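PDB 1EZW: 5,10-methylenetetrahydromethanopterin reductase from Methanopyrus kandleri, which catalyses the reversible, coenzyme F420-dependent reduction of methylenetetrahydromethanopterin to methyltetrahydromethanopterin, a step of methanogenesis from carbon dioxide. Local coordinates for residues I138-Y141 with P146-Y149; A101-D104 with P109-C112. All blocks are in the same frame, centred on the assembly; numbering follows the deposited sequence. Where two conformers were deposited one is given.

Interaction 1 of 2, residues I138-Y141 with P146-Y149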
loop_
_atom_site.group_PDB
_atom_site.type_symbol
_atom_site.label_atom_id
_atom_site.label_comp_id
_atom_site.label_asym_id
_atom_site.label_seq_id
_atom_site.Cartn_x
_atom_site.Cartn_y
_atom_site.Cartn_z
ATOM N N ILE A 138 12.959 -24.704 -5.682
ATOM C CA ILE A 138 11.962 -23.852 -5.053
ATOM C C ILE A 138 11.320 -24.480 -3.849
ATOM O O ILE A 138 11.197 -23.835 -2.813
ATOM C CB ILE A 138 10.870 -23.450 -6.087
ATOM C CG1 ILE A 138 11.502 -22.561 -7.162
ATOM C CG2 ILE A 138 9.695 -22.762 -5.359
ATOM C CD1 ILE A 138 10.494 -22.225 -8.310
ATOM N N TYR A 139 10.907 -25.752 -3.938
ATOM C CA TYR A 139 10.229 -26.342 -2.804
ATOM C C TYR A 139 11.168 -26.663 -1.649
ATOM O O TYR A 139 10.749 -26.596 -0.501
ATOM C CB TYR A 139 9.367 -27.531 -3.275
ATOM C CG TYR A 139 8.115 -26.933 -3.934
ATOM C CD1 TYR A 139 8.137 -26.511 -5.271
ATOM C CD2 TYR A 139 6.971 -26.703 -3.173
ATOM C CE1 TYR A 139 7.024 -25.854 -5.857
ATOM C CE2 TYR A 139 5.835 -26.045 -3.737
ATOM C CZ TYR A 139 5.884 -25.629 -5.069
ATOM O OH TYR A 139 4.813 -24.977 -5.641
ATOM N N GLN A 140 12.434 -26.977 -1.938
ATOM C CA GLN A 140 13.371 -27.121 -0.824
ATOM C C GLN A 140 13.474 -25.777 -0.085
ATOM O O GLN A 140 13.525 -25.747 1.149
ATOM C CB GLN A 140 14.776 -27.522 -1.270
ATOM C CG GLN A 140 14.887 -29.017 -1.689
ATOM C CD GLN A 140 16.342 -29.403 -1.868
ATOM O OE1 GLN A 140 17.198 -28.919 -1.124
ATOM N NE2 GLN A 140 16.627 -30.326 -2.818
ATOM N N TYR A 141 13.476 -24.674 -0.836
ATOM C CA TYR A 141 13.562 -23.321 -0.261
ATOM C C TYR A 141 12.311 -23.031 0.588
ATOM O O TYR A 141 12.398 -22.543 1.713
ATOM C CB TYR A 141 13.687 -22.316 -1.419
ATOM C CG TYR A 141 13.915 -20.877 -0.991
ATOM C CD1 TYR A 141 15.178 -20.308 -1.036
ATOM C CD2 TYR A 141 12.851 -20.098 -0.529
ATOM C CE1 TYR A 141 15.397 -18.963 -0.633
ATOM C CE2 TYR A 141 13.053 -18.761 -0.128
ATOM C CZ TYR A 141 14.320 -18.203 -0.185
ATOM O OH TYR A 141 14.530 -16.857 0.144
ATOM N N PRO A 146 18.134 -26.211 4.519
ATOM C CA PRO A 146 18.977 -25.627 3.479
ATOM C C PRO A 146 18.733 -26.314 2.135
ATOM O O PRO A 146 18.446 -27.521 2.065
ATOM C CB PRO A 146 20.392 -25.884 3.999
ATOM C CG PRO A 146 20.186 -27.227 4.712
ATOM C CD PRO A 146 18.976 -26.869 5.537
ATOM N N VAL A 147 18.819 -25.548 1.063
ATOM C CA VAL A 147 18.647 -26.158 -0.230
ATOM C C VAL A 147 19.985 -26.813 -0.605
ATOM O O VAL A 147 21.019 -26.194 -0.499
ATOM C CB VAL A 147 18.327 -25.122 -1.293
ATOM C CG1 VAL A 147 18.188 -25.819 -2.628
ATOM C CG2 VAL A 147 17.068 -24.341 -0.897
ATOM N N GLU A 148 19.949 -28.080 -0.998
ATOM C CA GLU A 148 21.152 -28.788 -1.421
ATOM C C GLU A 148 20.682 -29.589 -2.591
ATOM O O GLU A 148 19.897 -30.531 -2.441
ATOM C CB GLU A 148 21.681 -29.691 -0.307
ATOM C CG GLU A 148 22.306 -28.895 0.837
ATOM C CD GLU A 148 22.893 -29.788 1.931
ATOM O OE1 GLU A 148 24.040 -29.537 2.363
ATOM O OE2 GLU A 148 22.197 -30.727 2.360
ATOM N N TYR A 149 21.117 -29.186 -3.761
ATOM C CA TYR A 149 20.669 -29.866 -4.957
ATOM C C TYR A 149 21.702 -29.855 -6.056
ATOM O O TYR A 149 22.248 -28.818 -6.417
ATOM C CB TYR A 149 19.362 -29.214 -5.469
ATOM C CG TYR A 149 18.740 -30.000 -6.583
ATOM C CD1 TYR A 149 18.045 -31.164 -6.318
ATOM C CD2 TYR A 149 18.926 -29.624 -7.912
ATOM C CE1 TYR A 149 17.529 -31.954 -7.355
ATOM C CE2 TYR A 149 18.418 -30.401 -8.961
ATOM C CZ TYR A 149 17.721 -31.561 -8.671
ATOM O OH TYR A 149 17.183 -32.325 -9.683
#

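Interaction 2 of 2, residues A101-D104 with P109-C112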
loop_
_atom_site.group_PDB
_atom_site.type_symbol
_atom_site.label_atom_id
_atom_site.label_comp_id
_atom_site.label_asym_id
_atom_site.label_seq_id
_atom_site.Cartn_x
_atom_site.Cartn_y
_atom_site.Cartn_z
ATOM N N ALA A 101 10.209 -15.234 -28.762
ATOM C CA ALA A 101 10.268 -13.815 -29.102
ATOM C C ALA A 101 11.067 -13.049 -28.066
ATOM O O ALA A 101 11.924 -12.227 -28.409
ATOM C CB ALA A 101 8.847 -13.236 -29.236
ATOM N N THR A 102 10.807 -13.349 -26.799
ATOM C CA THR A 102 11.518 -12.633 -25.734
ATOM C C THR A 102 12.974 -13.066 -25.591
ATOM O O THR A 102 13.859 -12.209 -25.466
ATOM C CB THR A 102 10.780 -12.783 -24.379
ATOM O OG1 THR A 102 9.404 -12.414 -24.560
ATOM C CG2 THR A 102 11.399 -11.823 -23.326
ATOM N N PHE A 103 13.243 -14.371 -25.616
ATOM C CA PHE A 103 14.629 -14.828 -25.510
ATOM C C PHE A 103 15.481 -14.331 -26.677
ATOM O O PHE A 103 16.623 -13.911 -26.475
ATOM C CB PHE A 103 14.679 -16.351 -25.354
ATOM C CG PHE A 103 14.528 -16.813 -23.929
ATOM C CD1 PHE A 103 13.711 -16.117 -23.018
ATOM C CD2 PHE A 103 15.176 -17.961 -23.494
ATOM C CE1 PHE A 103 13.550 -16.569 -21.707
ATOM C CE2 PHE A 103 15.027 -18.419 -22.183
ATOM C CZ PHE A 103 14.211 -17.725 -21.285
ATOM N N ASP A 104 14.929 -14.300 -27.899
ATOM C CA ASP A 104 15.740 -13.766 -28.999
ATOM C C ASP A 104 16.155 -12.310 -28.713
ATOM O O ASP A 104 17.322 -11.912 -28.938
ATOM C CB ASP A 104 14.974 -13.832 -30.340
ATOM C CG ASP A 104 14.851 -15.256 -30.880
ATOM O OD1 ASP A 104 15.609 -16.138 -30.442
ATOM O OD2 ASP A 104 13.996 -15.485 -31.773
ATOM N N PRO A 109 19.495 -18.277 -26.242
ATOM C CA PRO A 109 18.996 -19.197 -27.260
ATOM C C PRO A 109 17.613 -19.725 -26.881
ATOM O O PRO A 109 17.220 -19.727 -25.698
ATOM C CB PRO A 109 20.072 -20.290 -27.276
ATOM C CG PRO A 109 20.486 -20.371 -25.805
ATOM C CD PRO A 109 20.633 -18.858 -25.502
ATOM N N PHE A 110 16.839 -20.146 -27.879
ATOM C CA PHE A 110 15.539 -20.715 -27.569
ATOM C C PHE A 110 15.196 -21.788 -28.587
ATOM O O PHE A 110 15.248 -21.536 -29.773
ATOM C CB PHE A 110 14.411 -19.691 -27.617
ATOM C CG PHE A 110 13.119 -20.241 -27.087
ATOM C CD1 PHE A 110 12.889 -20.287 -25.711
ATOM C CD2 PHE A 110 12.171 -20.803 -27.950
ATOM C CE1 PHE A 110 11.736 -20.886 -25.200
ATOM C CE2 PHE A 110 11.013 -21.403 -27.443
ATOM C CZ PHE A 110 10.796 -21.442 -26.061
ATOM N N PRO A 111 14.884 -23.005 -28.127
ATOM C CA PRO A 111 14.886 -23.417 -26.721
ATOM C C PRO A 111 16.230 -23.162 -26.054
ATOM O O PRO A 111 17.287 -23.210 -26.703
ATOM C CB PRO A 111 14.547 -24.908 -26.804
ATOM C CG PRO A 111 14.985 -25.279 -28.252
ATOM C CD PRO A 111 14.408 -24.110 -28.974
ATOM N N CYS A 112 16.191 -22.870 -24.756
ATOM C CA CYS A 112 17.413 -22.616 -24.019
ATOM C C CYS A 112 17.836 -23.906 -23.329
ATOM O O CYS A 112 17.165 -24.390 -22.408
ATOM C CB CYS A 112 17.194 -21.496 -22.985
ATOM S SG CYS A 112 18.714 -21.040 -22.162
HETATM O O HOH W 1 15.352 -19.082 -31.174
#

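Interaction 1 of 2, residues I138-Y141 with P146-Y149
Gln140 reaches from the helix to the backbone of Glu148 and meets it with both halves of its amide. Gln140 OE1 accepts from Glu148 N at 2.9 Å, a fairly straight bond (162° at the hydrogen) with the donor tilted 18° from the carbonyl plane. Gln140 NE2 gives a longer bond of 3.3 Å to Glu148 O; that oxygen lies in the plane of the amide, although NE2 itself sits above the plane of the Glu148 carbonyl. Two bonds to one residue fix which end of the amide is oxygen. Beside them Val147 CG1 rests 4.0 Å from Gln140 CB, and Val147 CG2 lies 4.0 Å from Tyr141 CB. Here the chain leaves helix 127-142, an outer helix of the TIM barrel, and folds back along its C-terminal end. With an alanine here the amide is gone, and Glu148 N and O would probably lose both partners on the helix, leaving the loop less firmly held. Further out, Val147 and Tyr149 make backbone hydrogen bonds to Ala159 and Thr156. Tyr141, its CG anti to the backbone N (chi1 -175°), packs its ring on helix 73-86, while Tyr141 OH bonds Tyr40 O of the second subunit.

Interaction 2 of 2, residues A101-D104 with P109-C112
Phe103 leans from helix 100-106 against the returning chain of 109-112. Phe103 CB starts the contact, 4.0 Å from Phe110 CB, so the two phenylalanines meet already at their first carbons. Next along the ring's near side comes CD2, which has two neighbours. Pro109 O lies 3.5 Å from Phe103 CD2 at the edge of the ring and close to its plane, where the weakly positive ring hydrogens point. Phe110 CD1 is 3.9 Å from the same Phe103 CD2. One atom further on, Phe103 CE2 meets Cys112 CB at 3.8 Å, again at the ring edge; the Cys112 methylene, and not its sulfur, does the touching.

The two rings form an offset edge-to-face pair: Phe110 turns its edge to the face of Phe103, with the centroids 5.9 Å apart and the planes at 84°. Phe110 gets there because its CG stands anti to the backbone N (chi1 -171°), which sets its ring across that of Phe103. At the other end of the contact a water donates to Asp104 OD1 and to Phe110 O, bridging helix and loop; Asp104 OD2 has a salt bridge to Lys100.

This is a tight return of the chain just after the short helix that follows barrel strand 93-95. Around it, Phe103 also packs on Asn67, and Pro109 on Pro119 of the second subunit, so the loop also reaches that subunit. The direct contacts are mainly apolar and aromatic, joined by the Pro109 carbonyl at the ring edge, and the water supplies a polar link. Cohesion here probably depends on the shapes of Phe103, Phe110 and Cys112 fitting together, with the carbonyl of Pro109 adding a weak electrostatic attraction at the ring edge.

Interaction 2 comes first along the chain and closes before interaction 1 opens. Helices 100-106 and 127-142, which carry their first segments, follow each other in sequence, both after barrel strand 93-95 and before strand 173-176. In each case the chain leaves a helix and comes back against it within a few residues. The centres lie 27 Å apart and the nearest atoms about 14 Å, so the two do not touch and lie in separate parts of this long strand-to-strand connection in the TIM barrel. Both also have residues reaching the second subunit, Tyr141 at interaction 1 and Pro109 at interaction 2, so this connection probably takes part in subunit association at two separate places.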